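Local coordinates for protein TsrE (Streptomyces laurentii, PDB 7CWW) that probably acts as a cyclase in thiopeptide antibiotic biosynthesis, belonging to the family of the C-terminal domain of lantibiotic dehydratases, at residues V137-L142 and E199-R204; E218-D221 and A226-W229. One frame throughout, in Å; residues are numbered along the deposited sequence.

Contact 1: V137-L142 and E199-R204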
# COMPACT_ATOMS: atom_id res chain seq x y z
N VAL A 137 -0.65 -9.90 10.08
CA VAL A 137 0.62 -9.26 9.74
C VAL A 137 0.37 -7.94 9.02
O VAL A 137 1.02 -6.93 9.31
CB VAL A 137 1.48 -10.22 8.91
CG1 VAL A 137 2.59 -9.47 8.21
CG2 VAL A 137 2.07 -11.30 9.82
N ALA A 138 -0.61 -7.92 8.11
CA ALA A 138 -0.92 -6.69 7.39
C ALA A 138 -1.50 -5.64 8.33
O ALA A 138 -1.13 -4.46 8.26
CB ALA A 138 -1.89 -6.99 6.24
N PHE A 139 -2.42 -6.06 9.20
CA PHE A 139 -2.95 -5.14 10.21
C PHE A 139 -1.82 -4.51 11.00
O PHE A 139 -1.79 -3.29 11.20
CB PHE A 139 -3.91 -5.90 11.14
CG PHE A 139 -4.64 -5.03 12.15
CD1 PHE A 139 -5.82 -4.39 11.80
CD2 PHE A 139 -4.15 -4.88 13.43
CE1 PHE A 139 -6.51 -3.60 12.72
CE2 PHE A 139 -4.84 -4.10 14.37
CZ PHE A 139 -6.01 -3.45 14.01
N ASP A 140 -0.84 -5.32 11.42
CA ASP A 140 0.28 -4.82 12.22
C ASP A 140 1.03 -3.70 11.50
O ASP A 140 1.26 -2.63 12.07
CB ASP A 140 1.25 -5.96 12.55
CG ASP A 140 0.73 -6.88 13.64
OD1 ASP A 140 -0.34 -6.60 14.22
OD2 ASP A 140 1.40 -7.90 13.90
N PHE A 141 1.46 -3.94 10.25
CA PHE A 141 2.32 -2.92 9.67
C PHE A 141 1.53 -1.71 9.18
O PHE A 141 2.06 -0.60 9.18
CB PHE A 141 3.24 -3.52 8.58
CG PHE A 141 2.59 -3.77 7.22
CD1 PHE A 141 2.37 -2.74 6.31
CD2 PHE A 141 2.33 -5.07 6.80
CE1 PHE A 141 1.83 -2.99 5.04
CE2 PHE A 141 1.78 -5.33 5.53
CZ PHE A 141 1.53 -4.29 4.65
N LEU A 142 0.25 -1.89 8.83
CA LEU A 142 -0.56 -0.74 8.46
C LEU A 142 -0.80 0.18 9.65
O LEU A 142 -0.67 1.41 9.54
CB LEU A 142 -1.90 -1.21 7.86
CG LEU A 142 -1.82 -1.86 6.49
CD1 LEU A 142 -3.20 -2.36 6.12
CD2 LEU A 142 -1.26 -0.87 5.43
N GLU A 199 -13.77 -6.79 19.41
CA GLU A 199 -13.13 -7.11 20.67
C GLU A 199 -11.70 -7.62 20.48
O GLU A 199 -10.90 -7.53 21.42
CB GLU A 199 -13.96 -8.13 21.45
CG GLU A 199 -15.43 -7.74 21.61
CD GLU A 199 -16.25 -7.99 20.35
OE1 GLU A 199 -17.24 -7.27 20.12
OE2 GLU A 199 -15.88 -8.91 19.58
N LEU A 200 -11.37 -8.13 19.30
CA LEU A 200 -9.99 -8.49 18.99
C LEU A 200 -9.19 -7.31 18.45
O LEU A 200 -8.00 -7.17 18.77
CB LEU A 200 -9.97 -9.64 17.99
CG LEU A 200 -10.10 -11.03 18.62
CD1 LEU A 200 -10.84 -11.99 17.70
CD2 LEU A 200 -8.73 -11.60 18.98
N LEU A 201 -9.82 -6.44 17.66
CA LEU A 201 -9.08 -5.40 16.95
C LEU A 201 -8.64 -4.27 17.87
O LEU A 201 -7.51 -3.76 17.74
CB LEU A 201 -9.93 -4.84 15.82
CG LEU A 201 -10.22 -5.78 14.66
CD1 LEU A 201 -11.33 -5.17 13.83
CD2 LEU A 201 -8.98 -6.01 13.84
N ARG A 202 -9.51 -3.84 18.79
CA ARG A 202 -9.22 -2.64 19.58
C ARG A 202 -8.02 -2.84 20.50
O ARG A 202 -7.09 -2.01 20.46
CB ARG A 202 -10.47 -2.18 20.32
CG ARG A 202 -11.46 -1.46 19.39
CD ARG A 202 -12.74 -1.10 20.10
NE ARG A 202 -12.46 -0.46 21.37
CZ ARG A 202 -13.40 -0.01 22.20
NH1 ARG A 202 -14.68 -0.15 21.90
NH2 ARG A 202 -13.06 0.56 23.35
N PRO A 203 -7.93 -3.89 21.33
CA PRO A 203 -6.72 -4.05 22.15
C PRO A 203 -5.46 -4.33 21.35
O PRO A 203 -4.37 -3.89 21.74
CB PRO A 203 -7.07 -5.21 23.10
CG PRO A 203 -8.21 -5.91 22.46
CD PRO A 203 -8.97 -4.88 21.70
N ARG A 204 -5.57 -5.05 20.22
CA ARG A 204 -4.40 -5.22 19.36
C ARG A 204 -3.89 -3.87 18.85
O ARG A 204 -2.69 -3.59 18.90
CB ARG A 204 -4.76 -6.15 18.19
CG ARG A 204 -3.58 -6.51 17.28
CD ARG A 204 -2.43 -7.13 18.06
NE ARG A 204 -1.30 -7.50 17.20
CZ ARG A 204 -0.04 -7.58 17.62
NH1 ARG A 204 0.92 -7.92 16.76
NH2 ARG A 204 0.27 -7.31 18.88

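Contact 2: E218-D221 and A226-W229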
# COMPACT_ATOMS: atom_id res chain seq x y z
N GLU A 218 14.22 2.93 17.88
CA GLU A 218 14.60 1.62 17.36
C GLU A 218 13.44 0.65 17.27
O GLU A 218 13.58 -0.40 16.63
CB GLU A 218 15.72 1.00 18.22
CG GLU A 218 17.05 1.73 18.08
CD GLU A 218 17.86 1.29 16.87
OE1 GLU A 218 17.55 0.24 16.26
OE2 GLU A 218 18.84 1.99 16.53
N LEU A 219 12.29 0.97 17.89
CA LEU A 219 11.07 0.18 17.72
C LEU A 219 11.27 -1.27 18.16
O LEU A 219 10.77 -2.21 17.54
CB LEU A 219 10.55 0.21 16.27
CG LEU A 219 10.37 1.56 15.56
CD1 LEU A 219 9.87 1.36 14.14
CD2 LEU A 219 9.41 2.44 16.33
N THR A 220 12.02 -1.47 19.25
CA THR A 220 12.41 -2.81 19.64
C THR A 220 11.25 -3.68 20.12
O THR A 220 11.43 -4.90 20.24
CB THR A 220 13.47 -2.75 20.74
OG1 THR A 220 12.95 -2.05 21.87
CG2 THR A 220 14.72 -2.01 20.25
N ASP A 221 10.08 -3.12 20.40
CA ASP A 221 8.94 -3.91 20.85
C ASP A 221 7.93 -4.20 19.74
O ASP A 221 6.93 -4.88 19.99
CB ASP A 221 8.24 -3.20 22.02
CG ASP A 221 9.09 -3.21 23.29
OD1 ASP A 221 9.90 -4.15 23.48
OD2 ASP A 221 8.95 -2.27 24.09
N ALA A 226 6.79 -6.30 11.06
CA ALA A 226 6.38 -4.90 10.98
C ALA A 226 7.57 -3.99 11.20
O ALA A 226 7.74 -2.99 10.50
CB ALA A 226 5.28 -4.60 12.00
N ARG A 227 8.42 -4.35 12.17
CA ARG A 227 9.59 -3.54 12.48
C ARG A 227 10.46 -3.36 11.24
O ARG A 227 10.90 -2.25 10.93
CB ARG A 227 10.38 -4.19 13.61
CG ARG A 227 11.47 -3.30 14.20
CD ARG A 227 12.23 -4.05 15.31
NE ARG A 227 13.45 -3.34 15.70
CZ ARG A 227 14.54 -3.94 16.19
NH1 ARG A 227 14.57 -5.26 16.33
NH2 ARG A 227 15.60 -3.22 16.52
N GLU A 228 10.73 -4.46 10.53
CA GLU A 228 11.57 -4.38 9.34
C GLU A 228 10.92 -3.51 8.27
O GLU A 228 11.59 -2.69 7.63
CB GLU A 228 11.87 -5.79 8.80
CG GLU A 228 12.83 -5.85 7.60
CD GLU A 228 14.28 -5.54 7.99
OE1 GLU A 228 14.58 -5.47 9.21
OE2 GLU A 228 15.12 -5.37 7.08
N TRP A 229 9.61 -3.67 8.08
CA TRP A 229 8.89 -2.78 7.16
C TRP A 229 9.06 -1.32 7.58
O TRP A 229 9.39 -0.47 6.75
CB TRP A 229 7.41 -3.13 7.11
CG TRP A 229 6.60 -2.02 6.48
CD1 TRP A 229 5.82 -1.09 7.13
CD2 TRP A 229 6.51 -1.70 5.08
NE1 TRP A 229 5.25 -0.23 6.21
CE2 TRP A 229 5.67 -0.58 4.95
CE3 TRP A 229 7.08 -2.25 3.92
CZ2 TRP A 229 5.35 -0.01 3.70
CZ3 TRP A 229 6.77 -1.68 2.68
CH2 TRP A 229 5.90 -0.57 2.59
O HOH W 1 15.57 -0.87 14.89

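Contact 1: V137-L142 and E199-R204
Phe139 and Asp140, neighbours on helix 131-149, meet Leu201 and Arg204 of helix 183-211 in two quite different ways. The axes of the short helical segments stay 11.9 Å apart at closest approach, a gap that long side chains have to bridge. On the close-packed side, Phe139 reaches across with CG anti to its own backbone N (chi1 -174°), which carries the ring away from its helix. The ring approaches Leu201 obliquely, and its CE1 lies 3.6 Å from Leu201 CD2. Its other flank, at CE2, runs past Arg204 CG at 4.0 Å. Ile341 of helix 331-349 and Leu208 also pack on Phe139, so its ring is buried among apolar side chains, while Leu201 is partly exposed.

The looser half is polar and lies toward solvent through the partly exposed Arg204. A bend at chi2 swings the guanidinium toward the buried carboxylate of Asp140. NH1 of Arg204 donates to Asp140 OD2 at 2.9 Å, arriving from above the carboxylate plane, while the bond from Arg204 NE to Asp140 OD1 is weak at 3.3 Å. Carboxylate and guanidinium planes stand 66° apart, so the two-pronged pairing is not coplanar. Pro223 touches both charged side chains. The salt bridge thus gives a buried carboxylate a cationic partner, which would probably favour its ionised form beside the apolar contact.

Contact 2: E218-D221 and A226-W229
Arg227, on helix 224-245, reaches back to the loop that precedes its own helix and meets Glu218, Leu219 and Thr220. The central bond runs from Arg227 NE to the backbone O of Glu218 and is 3.1 Å long. Its N-H...O angle is 147°. The donor lies nearly along the C=O axis, whereas the oxygen is tilted 21° from the guanidinium plane. The aliphatic part of the arginine is held close as well: Arg227 CD sits 3.2 Å from the carbonyl O of Leu219, and Arg227 CG passes 4.2 Å from Leu219 CB. Over one face of the guanidinium lies Thr220, whose CG2 comes within 4.0 Å of Arg227 NH2.

Next outward is the carboxylate of Glu218. Its OE1 lies at the guanidinium edge, in plane, but the ion pair with Arg227 NH2 is long at 4.0 Å. A water completes the link, accepting from Arg227 NH2 at 2.9 Å and donating to both OE1 and the backbone O of Glu218. That carbonyl therefore receives two bonds, one from Arg227 NE and one from the water.

Behind this shell, the extended course of Arg227 from CG to NE projects the charged end away from the helix. Leu219 has a positive phi, turning the loop as its buried side chain packs on Leu230 and Arg234 of the same helix and on Met212. Val222 also touches Arg227. The result is a local tie between a helix and its preceding loop, in which a main-chain carbonyl supplies the direct bond and the acidic side chain, bridged by water, probably adds a softer electrostatic attraction.

Helix 183-211 and helix 224-245 follow one another in the chain; contact 1 pairs the first with helix 131-149, contact 2 the second with the loop between them, so they share no element. Contact 1 joins helices distant in sequence and combines a buried aromatic side chain with a direct side-chain ion pair; contact 2 is local, more exposed at its polar end, and relies on the main chain and a water. Although their centres lie about 15 Å apart, the contacts touch through helix 131-149: Phe141 CD1 packs 3.8 Å from Trp229 NE1, and Ala226 lies against Phe141 and Asp140. Each uses an arginine, but only contact 1 sets it against a buried carboxylate.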